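Local coordinates for hydrolase, isochorismatase family (Pseudomonas putida KT2440, PDB 4H17), which probably acts as a hydrolase of the isochorismatase family, a group built on a Rossmann-like fold, whose substrate cannot be told from its family name alone, at residues L26-Q32 and P65-H71; H123-C129 and G148-V154. One frame throughout, in Å; residues are numbered along the deposited sequence. Where two conformers were deposited one is given.

Contact 1 (L26-Q32 and P65-H71); sequences LIIIDAQ and PIIHVRH. With SO4 (sulfate ion), chain E; SO4 (sulfate ion), chain C.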
loop_
_atom_site.group_PDB
_atom_site.type_symbol
_atom_site.label_atom_id
_atom_site.label_comp_id
_atom_site.label_asym_id
_atom_site.label_seq_id
_atom_site.Cartn_x
_atom_site.Cartn_y
_atom_site.Cartn_z
ATOM N N LEU A 26 -17.965 10.405 1.514
ATOM C CA LEU A 26 -16.905 10.919 0.620
ATOM C C LEU A 26 -15.718 11.360 1.478
ATOM O O LEU A 26 -15.892 12.070 2.473
ATOM C CB LEU A 26 -17.366 12.120 -0.183
ATOM C CG LEU A 26 -16.325 12.849 -1.053
ATOM C CD1 LEU A 26 -15.764 11.970 -2.163
ATOM C CD2 LEU A 26 -16.943 14.098 -1.638
ATOM N N ILE A 27 -14.540 10.874 1.140
ATOM C CA ILE A 27 -13.283 11.197 1.837
ATOM C C ILE A 27 -12.298 11.846 0.873
ATOM O O ILE A 27 -11.939 11.254 -0.146
ATOM C CB ILE A 27 -12.616 9.957 2.478
ATOM C CG1 ILE A 27 -13.610 9.180 3.380
ATOM C CG2 ILE A 27 -11.353 10.379 3.255
ATOM C CD1 ILE A 27 -13.115 7.855 3.914
ATOM N N ILE A 28 -11.881 13.082 1.203
ATOM C CA ILE A 28 -10.930 13.824 0.384
ATOM C C ILE A 28 -9.622 13.893 1.165
ATOM O O ILE A 28 -9.543 14.525 2.221
ATOM C CB ILE A 28 -11.409 15.253 0.088
ATOM C CG1 ILE A 28 -12.796 15.208 -0.549
ATOM C CG2 ILE A 28 -10.411 15.971 -0.836
ATOM C CD1 ILE A 28 -13.426 16.555 -0.762
ATOM N N ILE A 29 -8.597 13.254 0.629
ATOM C CA ILE A 29 -7.302 13.118 1.325
ATOM C C ILE A 29 -6.299 14.155 0.842
ATOM O O ILE A 29 -5.885 14.185 -0.344
ATOM C CB ILE A 29 -6.759 11.699 1.142
ATOM C CG1 ILE A 29 -7.701 10.684 1.793
ATOM C CG2 ILE A 29 -5.370 11.566 1.723
ATOM C CD1 ILE A 29 -7.366 9.218 1.578
ATOM N N ASP A 30 -5.922 15.064 1.751
ATOM C CA ASP A 30 -4.746 15.893 1.598
ATOM C C ASP A 30 -4.848 16.907 0.462
ATOM O O ASP A 30 -3.890 17.084 -0.271
ATOM C CB ASP A 30 -3.468 15.044 1.446
ATOM C CG ASP A 30 -3.205 14.125 2.652
ATOM O OD1 ASP A 30 -3.693 14.401 3.785
ATOM O OD2 ASP A 30 -2.444 13.149 2.435
ATOM N N ALA A 31 -6.007 17.541 0.295
ATOM C CA ALA A 31 -6.163 18.505 -0.810
ATOM C C ALA A 31 -5.560 19.852 -0.384
ATOM O O ALA A 31 -6.250 20.851 -0.122
ATOM C CB ALA A 31 -7.621 18.593 -1.224
ATOM N N GLN A 32 -4.229 19.852 -0.317
ATOM C CA GLN A 32 -3.459 20.955 0.258
ATOM C C GLN A 32 -2.477 21.595 -0.719
ATOM O O GLN A 32 -2.035 20.980 -1.675
ATOM C CB GLN A 32 -2.703 20.494 1.476
ATOM C CG GLN A 32 -3.600 19.982 2.577
ATOM C CD GLN A 32 -2.806 19.452 3.719
ATOM O OE1 GLN A 32 -2.574 18.227 3.845
ATOM N NE2 GLN A 32 -2.393 20.372 4.618
ATOM N N PRO A 65 -22.271 12.634 3.689
ATOM C CA PRO A 65 -21.180 12.888 4.634
ATOM C C PRO A 65 -19.905 13.107 3.898
ATOM O O PRO A 65 -19.607 12.343 2.935
ATOM C CB PRO A 65 -21.137 11.602 5.470
ATOM C CG PRO A 65 -22.434 10.932 5.244
ATOM C CD PRO A 65 -22.781 11.255 3.818
ATOM N N ILE A 66 -19.162 14.148 4.307
ATOM C CA ILE A 66 -17.930 14.482 3.652
ATOM C C ILE A 66 -16.839 14.651 4.697
ATOM O O ILE A 66 -17.002 15.404 5.674
ATOM C CB ILE A 66 -18.051 15.809 2.865
ATOM C CG1 ILE A 66 -19.166 15.710 1.810
ATOM C CG2 ILE A 66 -16.712 16.230 2.273
ATOM C CD1 ILE A 66 -19.616 17.047 1.245
ATOM N N ILE A 67 -15.742 13.955 4.470
ATOM C CA ILE A 67 -14.575 13.951 5.392
ATOM C C ILE A 67 -13.344 14.466 4.667
ATOM O O ILE A 67 -12.965 13.957 3.601
ATOM C CB ILE A 67 -14.271 12.556 5.891
ATOM C CG1 ILE A 67 -15.455 12.016 6.684
ATOM C CG2 ILE A 67 -12.960 12.584 6.659
ATOM C CD1 ILE A 67 -15.386 10.532 7.021
ATOM N N HIS A 68 -12.776 15.547 5.176
ATOM C CA HIS A 68 -11.538 16.109 4.669
ATOM C C HIS A 68 -10.385 15.719 5.605
ATOM O O HIS A 68 -10.445 15.951 6.828
ATOM C CB HIS A 68 -11.610 17.636 4.633
ATOM C CG HIS A 68 -12.808 18.194 3.937
ATOM N ND1 HIS A 68 -12.745 18.676 2.647
ATOM C CD2 HIS A 68 -14.081 18.380 4.344
ATOM C CE1 HIS A 68 -13.940 19.113 2.286
ATOM N NE2 HIS A 68 -14.765 18.961 3.304
ATOM N N VAL A 69 -9.340 15.171 5.023
ATOM C CA VAL A 69 -8.129 14.809 5.738
ATOM C C VAL A 69 -6.990 15.752 5.333
ATOM O O VAL A 69 -6.830 16.000 4.143
ATOM C CB VAL A 69 -7.766 13.340 5.416
ATOM C CG1 VAL A 69 -6.470 12.961 6.068
ATOM C CG2 VAL A 69 -8.888 12.377 5.819
ATOM N N ARG A 70 -6.176 16.213 6.285
ATOM C CA ARG A 70 -4.962 16.941 6.000
ATOM C C ARG A 70 -3.822 16.448 6.862
ATOM O O ARG A 70 -4.035 15.894 7.950
ATOM C CB ARG A 70 -5.119 18.442 6.323
ATOM C CG ARG A 70 -5.955 19.222 5.341
ATOM C CD ARG A 70 -5.801 20.716 5.578
ATOM N NE ARG A 70 -6.428 21.165 6.839
ATOM C CZ ARG A 70 -6.609 22.463 7.164
ATOM N NH1 ARG A 70 -6.151 23.435 6.405
ATOM N NH2 ARG A 70 -7.235 22.774 8.297
ATOM N N HIS A 71 -2.612 16.718 6.394
ATOM C CA HIS A 71 -1.412 16.522 7.186
ATOM C C HIS A 71 -1.400 17.431 8.397
ATOM O O HIS A 71 -1.778 18.620 8.310
ATOM C CB HIS A 71 -0.176 16.828 6.387
ATOM C CG HIS A 71 0.186 15.800 5.378
ATOM N ND1 HIS A 71 1.446 15.261 5.278
ATOM C CD2 HIS A 71 -0.544 15.240 4.398
ATOM C CE1 HIS A 71 1.464 14.371 4.308
ATOM N NE2 HIS A 71 0.280 14.377 3.725
HETATM S S SO4 E . 3.390 15.451 8.129
HETATM O O1 SO4 E . 3.733 14.113 7.523
HETATM O O2 SO4 E . 4.607 15.870 8.897
HETATM O O3 SO4 E . 2.155 15.450 8.839
HETATM O O4 SO4 E . 3.360 16.369 6.962
HETATM S S SO4 C . 1.373 11.791 1.106
HETATM O O1 SO4 C . 0.549 12.127 2.286
HETATM O O2 SO4 C . 0.674 10.895 0.219
HETATM O O3 SO4 C . 2.576 11.078 1.601
HETATM O O4 SO4 C . 1.886 12.987 0.414
HETATM O O HOH W 1 -8.369 17.563 2.004
HETATM O O HOH W 2 -0.990 20.726 6.975
#
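Leu-26 and Ile-28 each use both their N-H and their carbonyl to bond residues 65-71, and Asp-30 N closes the series of backbone hydrogen bonds on Val-69 O at 2.7 Å. This is parallel pairing within a beta-alpha-beta unit, strands 24-29 and 66-71 being joined through helix 45-61. A water donates to Val-69 O and accepts the N-H of Ala-31, the centre of an inverse gamma turn.

Apolar packing follows the two faces. On one, Ile-27 CG2 meets Val-69 CG2 at 4.1 Å. On the other, helix 45-61 covers Ile-28, whose CG1 branch lies anti to the carbonyl carbon (chi1 -55°) and brings CD1 to 4.0 Å from His-68 CE1; NE2 of that ring is bonded to Glu-98.

Polar side chains gather at the carboxyl ends of the strands. Gln-32 OE1 accepts His-71 N at 3.0 Å from a donor tilted 32° out of the amide plane, while Gln-32 NE2 reaches His-71 O through a water and bonds Gly-86 O, which together fix the amide's rotation. Its CD presses on Arg-70 CG at 3.5 Å, the two side chains crossing at about a right angle. Asp-30 OD2 makes a weak bond, 3.3 Å, with His-71 NE2, the carboxylate turned 61° from the ring.

Two sulfates, probably from the crystallisation liquor, sit at that ring's edge, His-71 NE2 donating to O1 of one at 2.7 Å and ND1 to O4 of the other at 2.8 Å. Ser-135, Ser-136, Tyr-35 and Met-132 N also bind the first; this cluster of donors suggests a place suited to an anion, consistent with the family's active site at the strands' carboxyl ends.

Contact 2 (H123-C129 and G148-V154); sequences HLDLIVC and GYRCTLV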
loop_
_atom_site.group_PDB
_atom_site.type_symbol
_atom_site.label_atom_id
_atom_site.label_comp_id
_atom_site.label_asym_id
_atom_site.label_seq_id
_atom_site.Cartn_x
_atom_site.Cartn_y
_atom_site.Cartn_z
ATOM N N HIS A 123 -22.013 4.089 6.908
ATOM C CA HIS A 123 -21.830 3.563 5.525
ATOM C C HIS A 123 -20.589 2.730 5.355
ATOM O O HIS A 123 -19.482 3.172 5.659
ATOM C CB HIS A 123 -21.825 4.712 4.509
ATOM C CG HIS A 123 -23.035 5.563 4.606
ATOM N ND1 HIS A 123 -24.290 5.098 4.281
ATOM C CD2 HIS A 123 -23.194 6.844 5.002
ATOM C CE1 HIS A 123 -25.175 6.054 4.489
ATOM N NE2 HIS A 123 -24.535 7.124 4.930
ATOM N N LEU A 124 -20.775 1.515 4.845
ATOM C CA LEU A 124 -19.652 0.663 4.480
ATOM C C LEU A 124 -18.974 1.116 3.189
ATOM O O LEU A 124 -17.793 0.844 3.029
ATOM C CB LEU A 124 -20.099 -0.798 4.358
ATOM C CG LEU A 124 -20.383 -1.494 5.697
ATOM C CD1 LEU A 124 -20.883 -2.918 5.450
ATOM C CD2 LEU A 124 -19.153 -1.528 6.601
ATOM N N ASP A 125 -19.701 1.837 2.321
ATOM C CA ASP A 125 -19.162 2.368 1.063
ATOM C C ASP A 125 -18.514 3.754 1.189
ATOM O O ASP A 125 -19.131 4.757 1.545
ATOM C CB ASP A 125 -20.220 2.454 -0.052
ATOM C CG ASP A 125 -20.644 1.090 -0.609
ATOM O OD1 ASP A 125 -19.805 0.410 -1.227
ATOM O OD2 ASP A 125 -21.831 0.743 -0.585
ATOM N N LEU A 126 -17.241 3.775 0.829
ATOM C CA LEU A 126 -16.411 4.966 0.864
ATOM C C LEU A 126 -15.956 5.317 -0.532
ATOM O O LEU A 126 -15.457 4.482 -1.262
ATOM C CB LEU A 126 -15.174 4.756 1.738
ATOM C CG LEU A 126 -15.349 4.151 3.135
ATOM C CD1 LEU A 126 -13.990 3.963 3.792
ATOM C CD2 LEU A 126 -16.316 4.951 3.995
ATOM N N ILE A 127 -16.142 6.582 -0.892
ATOM C CA ILE A 127 -15.593 7.143 -2.107
ATOM C C ILE A 127 -14.372 7.957 -1.659
ATOM O O ILE A 127 -14.496 8.849 -0.794
ATOM C CB ILE A 127 -16.612 8.005 -2.878
ATOM C CG1 ILE A 127 -17.787 7.121 -3.329
ATOM C CG2 ILE A 127 -15.942 8.683 -4.065
ATOM C CD1 ILE A 127 -19.023 7.873 -3.730
ATOM N N VAL A 128 -13.220 7.605 -2.224
ATOM C CA VAL A 128 -11.938 8.154 -1.854
ATOM C C VAL A 128 -11.219 8.874 -2.978
ATOM O O VAL A 128 -11.137 8.375 -4.102
ATOM C CB VAL A 128 -11.024 7.035 -1.316
ATOM C CG1 VAL A 128 -9.694 7.576 -0.851
ATOM C CG2 VAL A 128 -11.659 6.240 -0.192
ATOM N N CYS A 129 -10.707 10.063 -2.672
ATOM C CA CYS A 129 -9.922 10.786 -3.637
ATOM C C CYS A 129 -8.806 11.511 -2.881
ATOM O O CYS A 129 -8.809 11.500 -1.650
ATOM C CB CYS A 129 -10.812 11.759 -4.413
ATOM S SG CYS A 129 -11.602 13.030 -3.400
ATOM N N GLY A 148 -13.242 -3.530 7.024
ATOM C CA GLY A 148 -14.401 -4.061 6.316
ATOM C C GLY A 148 -15.127 -3.062 5.442
ATOM O O GLY A 148 -16.203 -3.362 4.940
ATOM N N TYR A 149 -14.541 -1.895 5.181
ATOM C CA TYR A 149 -15.116 -0.984 4.238
ATOM C C TYR A 149 -14.927 -1.370 2.791
ATOM O O TYR A 149 -13.971 -2.061 2.429
ATOM C CB TYR A 149 -14.565 0.440 4.439
ATOM C CG TYR A 149 -14.950 0.945 5.810
ATOM C CD1 TYR A 149 -16.200 1.459 6.061
ATOM C CD2 TYR A 149 -14.038 0.904 6.855
ATOM C CE1 TYR A 149 -16.584 1.897 7.326
ATOM C CE2 TYR A 149 -14.397 1.343 8.114
ATOM C CZ TYR A 149 -15.658 1.822 8.361
ATOM O OH TYR A 149 -15.982 2.252 9.635
ATOM N N ARG A 150 -15.881 -0.944 1.971
ATOM C CA ARG A 150 -15.832 -1.110 0.542
ATOM C C ARG A 150 -15.426 0.225 -0.040
ATOM O O ARG A 150 -16.170 1.198 0.077
ATOM C CB ARG A 150 -17.204 -1.464 0.014
ATOM C CG ARG A 150 -17.659 -2.871 0.328
ATOM C CD ARG A 150 -18.972 -3.165 -0.413
ATOM N NE ARG A 150 -20.100 -2.356 0.054
ATOM C CZ ARG A 150 -20.881 -2.664 1.094
ATOM N NH1 ARG A 150 -20.682 -3.780 1.788
ATOM N NH2 ARG A 150 -21.885 -1.861 1.428
ATOM N N CYS A 151 -14.271 0.273 -0.683
ATOM C CA CYS A 151 -13.708 1.537 -1.180
ATOM C C CYS A 151 -13.903 1.632 -2.678
ATOM O O CYS A 151 -13.689 0.668 -3.398
ATOM C CB CYS A 151 -12.227 1.613 -0.860
ATOM S SG CYS A 151 -11.912 1.918 0.890
ATOM N N THR A 152 -14.263 2.835 -3.126
ATOM C CA THR A 152 -14.267 3.179 -4.536
ATOM C C THR A 152 -13.318 4.368 -4.672
ATOM O O THR A 152 -13.571 5.442 -4.096
ATOM C CB THR A 152 -15.658 3.551 -5.049
ATOM O OG1 THR A 152 -16.504 2.396 -4.944
ATOM C CG2 THR A 152 -15.578 4.005 -6.477
ATOM N N LEU A 153 -12.224 4.147 -5.386
ATOM C CA LEU A 153 -11.163 5.139 -5.499
ATOM C C LEU A 153 -11.320 5.867 -6.800
ATOM O O LEU A 153 -11.388 5.247 -7.864
ATOM C CB LEU A 153 -9.810 4.425 -5.444
ATOM C CG LEU A 153 -8.539 5.234 -5.616
ATOM C CD1 LEU A 153 -8.385 6.390 -4.665
ATOM C CD2 LEU A 153 -7.365 4.287 -5.487
ATOM N N VAL A 154 -11.331 7.189 -6.753
ATOM C CA VAL A 154 -11.665 7.970 -7.952
ATOM C C VAL A 154 -10.365 8.329 -8.651
ATOM O O VAL A 154 -9.639 9.221 -8.220
ATOM C CB VAL A 154 -12.462 9.233 -7.629
ATOM C CG1 VAL A 154 -12.911 9.930 -8.901
ATOM C CG2 VAL A 154 -13.634 8.880 -6.745
HETATM O O HOH W 3 -17.256 1.416 -2.514
#
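Leu-126 drives its CD1 methyl against the root of Tyr-149, 3.6 Å from CB, so that the branched end of one residue fills the angle between backbone and ring of the other. Leu-126 CD1 also comes to 4.1 Å from Cys-151 SG. The phenol ring turns its edge to the backbone just before strand 125-131, with CE1 3.6 Å from His-123 O and Leu-124 O also near the ring plane; helix 114-121 packs on this ring as well. Further along, Leu-153, with CG anti to the backbone N (chi1 177°), brings CD1 to 3.4 Å from Val-128 O.

These side chains lie on, or just before, parallel strands 125-131 and 150-159, the pair of a beta-alpha-beta unit within the Rossmann-like sheet. Helix 133-146 links the strands, covers the face of Val-128, Cys-151 and Leu-153, and ends in a Schellman motif at Gly-148, whose positive phi suits glycine.

On the opposite face Ile-127 CG2 butts against Val-154 CG2 at 3.5 Å. Near the solvent, Arg-150, in the conformer described, bends at chi3 and spreads one face of its guanidinium over Leu-124 CB. Its NE reaches Asp-125 OD1 at 3.1 Å from above the carboxylate plane, a salt bridge supported by a weak bond from NH2 to OD2; the two flat groups stand 65° apart. An alanine in place of Asp-125 would remove the carboxylate and is likely to leave the guanidinium without its countercharge and able to swing off Leu-124. Beside the bridge a water donates to Asp-125 OD1 at 3.0 Å and lies 2.7 Å from Thr-152 OG1, whose hydroxyl is also bonded to Ala-19 N.

Both contacts are strand pairs of one parallel sheet, each spanned by its own helix, and they meet where strands 24-29 and 125-131 lie side by side: Ile-27 N is 2.8 Å from Ile-127 O, a probable hydrogen bond, and Ile-29 CD1 packs on Val-128 CG1. Both are largely buried and mostly apolar midway along the strands, their centres about 13 Å apart. They differ at the ends. Contact 1 gathers its polar groups where the strands finish, around bound anions, whereas contact 2 places its ion pair where the strands begin, beside exposed Leu-124 and Gly-148. Helix 114-121 packs on Ile-67 of the one and Leu-126 of the other.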